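Local coordinates for membrane-bound protease PH1510 (Pyrococcus horikoshii OT3, PDB 3WWV), which cleaves proteins preferentially near hydrophobic or aromatic residues as a membrane-bound serine protease, represented here by its C-terminal OB-fold domain, at residues G15-V18 with E19-P23; K28-G31 with E32-A36. One frame throughout, in Å; residues are numbered along the deposited sequence.

Interaction 1 of 2, residues G15-V18 with E19-P23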
loop_
_atom_site.group_PDB
_atom_site.type_symbol
_atom_site.label_atom_id
_atom_site.label_comp_id
_atom_site.label_asym_id
_atom_site.label_seq_id
_atom_site.Cartn_x
_atom_site.Cartn_y
_atom_site.Cartn_z
ATOM N N GLY A 15 -0.742 9.990 3.386
ATOM C CA GLY A 15 -1.652 11.095 3.635
ATOM C C GLY A 15 -1.973 11.237 5.112
ATOM O O GLY A 15 -1.461 10.491 5.957
ATOM N N THR A 16 -2.824 12.203 5.431
ATOM C CA THR A 16 -3.193 12.453 6.810
ATOM C C THR A 16 -4.700 12.496 6.857
ATOM O O THR A 16 -5.330 13.100 5.983
ATOM C CB THR A 16 -2.608 13.787 7.293
ATOM O OG1 THR A 16 -1.215 13.829 6.965
ATOM C CG2 THR A 16 -2.765 13.953 8.800
ATOM N N VAL A 17 -5.282 11.822 7.846
ATOM C CA VAL A 17 -6.725 11.851 8.028
ATOM C C VAL A 17 -7.127 13.269 8.433
ATOM O O VAL A 17 -6.567 13.828 9.378
ATOM C CB VAL A 17 -7.205 10.844 9.095
ATOM C CG1 VAL A 17 -8.717 10.942 9.278
ATOM C CG2 VAL A 17 -6.791 9.415 8.744
ATOM N N VAL A 18 -8.080 13.844 7.698
ATOM C CA VAL A 18 -8.640 15.155 8.022
ATOM C C VAL A 18 -10.062 15.021 8.575
ATOM O O VAL A 18 -10.519 15.858 9.350
ATOM C CB VAL A 18 -8.545 16.153 6.838
ATOM C CG1 VAL A 18 -7.087 16.459 6.524
ATOM C CG2 VAL A 18 -9.210 15.604 5.586
ATOM N N GLU A 19 -10.740 13.938 8.203
ATOM C CA GLU A 19 -12.015 13.580 8.810
ATOM C C GLU A 19 -12.029 12.075 9.093
ATOM O O GLU A 19 -11.918 11.267 8.168
ATOM C CB GLU A 19 -13.181 13.978 7.898
ATOM C CG GLU A 19 -14.541 13.542 8.412
ATOM C CD GLU A 19 -15.669 13.937 7.479
ATOM O OE1 GLU A 19 -16.149 15.086 7.578
ATOM O OE2 GLU A 19 -16.082 13.099 6.654
ATOM N N GLU A 20 -12.173 11.719 10.370
ATOM C CA GLU A 20 -12.059 10.332 10.852
ATOM C C GLU A 20 -12.606 9.289 9.883
ATOM O O GLU A 20 -13.731 9.415 9.384
ATOM C CB GLU A 20 -12.721 10.167 12.229
ATOM C CG GLU A 20 -12.511 8.803 12.870
ATOM C CD GLU A 20 -13.165 8.684 14.236
ATOM O OE1 GLU A 20 -14.418 8.627 14.313
ATOM O OE2 GLU A 20 -12.416 8.623 15.239
ATOM N N LEU A 21 -11.788 8.264 9.642
ATOM C CA LEU A 21 -12.167 7.104 8.837
ATOM C C LEU A 21 -12.869 6.084 9.716
ATOM O O LEU A 21 -12.229 5.415 10.525
ATOM C CB LEU A 21 -10.924 6.477 8.198
ATOM C CG LEU A 21 -10.386 7.055 6.895
ATOM C CD1 LEU A 21 -10.313 8.575 6.885
ATOM C CD2 LEU A 21 -9.029 6.456 6.620
ATOM N N ASN A 22 -14.183 5.962 9.560
ATOM C CA ASN A 22 -14.968 5.120 10.462
ATOM C C ASN A 22 -16.023 4.196 9.832
ATOM O O ASN A 22 -17.153 4.189 10.300
ATOM C CB ASN A 22 -15.635 6.006 11.521
ATOM C CG ASN A 22 -16.422 7.161 10.909
ATOM O OD1 ASN A 22 -16.328 8.300 11.375
ATOM N ND2 ASN A 22 -17.197 6.875 9.861
ATOM N N PRO A 23 -15.665 3.396 8.793
ATOM C CA PRO A 23 -14.371 3.214 8.122
ATOM C C PRO A 23 -14.146 4.227 6.991
ATOM O O PRO A 23 -13.027 4.338 6.486
ATOM C CB PRO A 23 -14.479 1.795 7.557
ATOM C CG PRO A 23 -15.928 1.626 7.256
ATOM C CD PRO A 23 -16.699 2.518 8.201
#

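Interaction 2 of 2, residues K28-G31 with E32-A36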
loop_
_atom_site.group_PDB
_atom_site.type_symbol
_atom_site.label_atom_id
_atom_site.label_comp_id
_atom_site.label_asym_id
_atom_site.label_seq_id
_atom_site.Cartn_x
_atom_site.Cartn_y
_atom_site.Cartn_z
ATOM N N LYS A 28 -6.076 13.977 3.382
ATOM C CA LYS A 28 -5.316 14.897 2.565
ATOM C C LYS A 28 -4.088 14.174 2.028
ATOM O O LYS A 28 -3.284 13.651 2.797
ATOM C CB LYS A 28 -4.925 16.137 3.369
ATOM C CG LYS A 28 -4.744 17.381 2.509
ATOM C CD LYS A 28 -4.623 18.633 3.371
ATOM C CE LYS A 28 -4.593 19.900 2.527
ATOM N NZ LYS A 28 -5.904 20.163 1.865
ATOM N N VAL A 29 -3.971 14.102 0.708
ATOM C CA VAL A 29 -2.798 13.513 0.079
ATOM C C VAL A 29 -2.245 14.520 -0.908
ATOM O O VAL A 29 -2.961 14.964 -1.811
ATOM C CB VAL A 29 -3.099 12.180 -0.635
ATOM C CG1 VAL A 29 -1.887 11.709 -1.420
ATOM C CG2 VAL A 29 -3.488 11.116 0.372
ATOM N N ARG A 30 -0.958 14.840 -0.738
ATOM C CA ARG A 30 -0.316 16.003 -1.355
ATOM C C ARG A 30 -1.070 17.240 -0.847
ATOM O O ARG A 30 -1.143 17.462 0.367
ATOM C CB ARG A 30 -0.286 15.893 -2.890
ATOM C CG ARG A 30 0.480 14.679 -3.407
ATOM C CD ARG A 30 0.169 14.379 -4.870
ATOM N NE ARG A 30 -1.240 14.034 -5.092
ATOM C CZ ARG A 30 -1.745 13.571 -6.236
ATOM N NH1 ARG A 30 -0.973 13.376 -7.300
ATOM N NH2 ARG A 30 -3.035 13.294 -6.316
ATOM N N GLY A 31 -1.655 18.025 -1.741
ATOM C CA GLY A 31 -2.459 19.152 -1.297
ATOM C C GLY A 31 -3.945 18.870 -1.367
ATOM O O GLY A 31 -4.746 19.649 -0.855
ATOM N N GLU A 32 -4.305 17.749 -1.993
ATOM C CA GLU A 32 -5.690 17.437 -2.343
ATOM C C GLU A 32 -6.460 16.741 -1.234
ATOM O O GLU A 32 -5.928 15.871 -0.536
ATOM C CB GLU A 32 -5.741 16.521 -3.573
ATOM C CG GLU A 32 -5.282 17.113 -4.896
ATOM C CD GLU A 32 -5.483 16.130 -6.045
ATOM O OE1 GLU A 32 -6.619 16.042 -6.579
ATOM O OE2 GLU A 32 -4.505 15.435 -6.412
ATOM N N LEU A 33 -7.733 17.100 -1.109
ATOM C CA LEU A 33 -8.655 16.352 -0.271
ATOM C C LEU A 33 -9.213 15.174 -1.054
ATOM O O LEU A 33 -9.633 15.330 -2.203
ATOM C CB LEU A 33 -9.804 17.231 0.195
ATOM C CG LEU A 33 -9.557 18.321 1.233
ATOM C CD1 LEU A 33 -10.881 19.019 1.510
ATOM C CD2 LEU A 33 -8.969 17.748 2.514
ATOM N N TRP A 34 -9.221 14.000 -0.422
ATOM C CA TRP A 34 -9.789 12.791 -1.012
ATOM C C TRP A 34 -10.744 12.060 -0.068
ATOM O O TRP A 34 -10.539 12.040 1.147
ATOM C CB TRP A 34 -8.674 11.823 -1.388
ATOM C CG TRP A 34 -7.946 12.171 -2.620
ATOM C CD1 TRP A 34 -6.915 13.050 -2.745
ATOM C CD2 TRP A 34 -8.162 11.613 -3.922
ATOM N NE1 TRP A 34 -6.483 13.086 -4.045
ATOM C CE2 TRP A 34 -7.234 12.216 -4.791
ATOM C CE3 TRP A 34 -9.061 10.668 -4.439
ATOM C CZ2 TRP A 34 -7.175 11.906 -6.157
ATOM C CZ3 TRP A 34 -9.000 10.354 -5.792
ATOM C CH2 TRP A 34 -8.065 10.972 -6.635
ATOM N N LYS A 35 -11.779 11.446 -0.645
ATOM C CA LYS A 35 -12.580 10.468 0.065
ATOM C C LYS A 35 -11.683 9.262 0.288
ATOM O O LYS A 35 -10.882 8.910 -0.582
ATOM C CB LYS A 35 -13.797 10.054 -0.754
ATOM C CG LYS A 35 -14.923 11.070 -0.799
ATOM C CD LYS A 35 -16.076 10.557 -1.654
ATOM C CE LYS A 35 -17.376 11.271 -1.308
ATOM N NZ LYS A 35 -18.552 10.346 -1.336
ATOM N N ALA A 36 -11.806 8.637 1.454
ATOM C CA ALA A 36 -10.966 7.497 1.797
ATOM C C ALA A 36 -11.710 6.502 2.673
ATOM O O ALA A 36 -12.688 6.855 3.343
ATOM C CB ALA A 36 -9.675 7.952 2.472
#

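Interaction 1 of 2, residues G15-V18 with E19-P23
Val17 meets Leu21 in a local apolar contact late in strand 14-19, where the chain turns a corner at Val18 and runs into the loop before strand 24-29. CG1 of Val17 does most of the touching. It lies 3.7 Å from CD1 of Leu21, and the two side chains meet at a slant. CG2 of Val17 is a little farther from the same methyl, at 4.1 Å from Leu21 CD1. One leucine methyl therefore faces both branches of the valine.

The same methyl also rests against the backbone of the bend. Val17 CG1 is 3.4 Å from Glu19 O, and Val17 CG1 is 3.7 Å from Glu20 N. Val17 holds CG1 anti to its own backbone N (chi1 178°), which sets this methyl beside its own carbonyl carbon, where it meets the Glu19-Glu20 peptide. No hydrogen bond joins 15-18 to 19-23, so this local contact is made by apolar and van der Waals touching.

Val17 and Leu21 are buried, and both also touch Ile44 from a loop elsewhere in the chain. Leu21 reaches Ile27 of strand 24-29 as well. The outer side is different in character. Glu19 is exposed, with its CG anti to the backbone N (chi1 176°) and an extended chain, and its carboxylate takes no part in the valine-leucine contact.

Val18 and Glu19 both stand opposite Met26 of the neighbouring strand 24-29. Two residues facing one in this way form a classic beta bulge, here in strand 14-19 of an OB-fold beta barrel.

Interaction 2 of 2, residues K28-G31 with E32-A36
Val29 and Glu32 are bonded twice through their backbones, and this antiparallel hydrogen-bonded pair is the tight part of the contact. Val29 N donates to Glu32 O at 2.9 Å. The return bond runs from Glu32 N to Val29 O at 3.1 Å. Next to them, Lys28 CA makes a CA-H...O contact with Glu32 O at 3.3 Å.

Val29 and Trp34 are buried on one side of the hairpin. Their own contact is light, with Val29 CB 4.4 Å from Trp34 CD1. Both also touch Met10 of helix 7-10 and Leu60 of strand 59-64.

Arg30, Gly31 and Glu32 are exposed. Arg30 and Glu32 lie side by side there, and Arg30 NH2 forms a salt bridge with Glu32 OE2 at 2.6 Å. The guanidinium and carboxylate planes are turned 35° against each other. Arg30 NE is nevertheless covered and has no hydrogen-bond partner in the model. On the face with Leu33, Lys28 bends at its last torsion (chi4 68°), bringing NZ back to hydrogen-bond Gly31 O at 3.0 Å. Leu33 CD2 lies only loosely beside that nitrogen.

Val29 to Glu32 form a type II' beta turn, which closes the antiparallel two-residue hairpin of strands 24-29 and 32-38.

Overall arrangement
Interactions 1 and 2 follow in series along the chain and meet in one sheet, where strands 14-19 and 24-29 are antiparallel neighbours. Their centres are 10 Å apart. A probable backbone hydrogen bond joins them, from Lys28 N to Thr16 O at 2.8 Å. On one face, Val18 packs on both parts of the hairpin: its CG2 is 3.8 Å from Leu33 CD2 and its CG1 is 3.8 Å from Lys28 CB. Elsewhere, Gly15 CA lies 3.7 Å from Val29 CG2. A bound sodium ion is about 10 Å from the side chain of Leu21. Both contacts belong to the NfeD-like C-terminal, partner-binding domain.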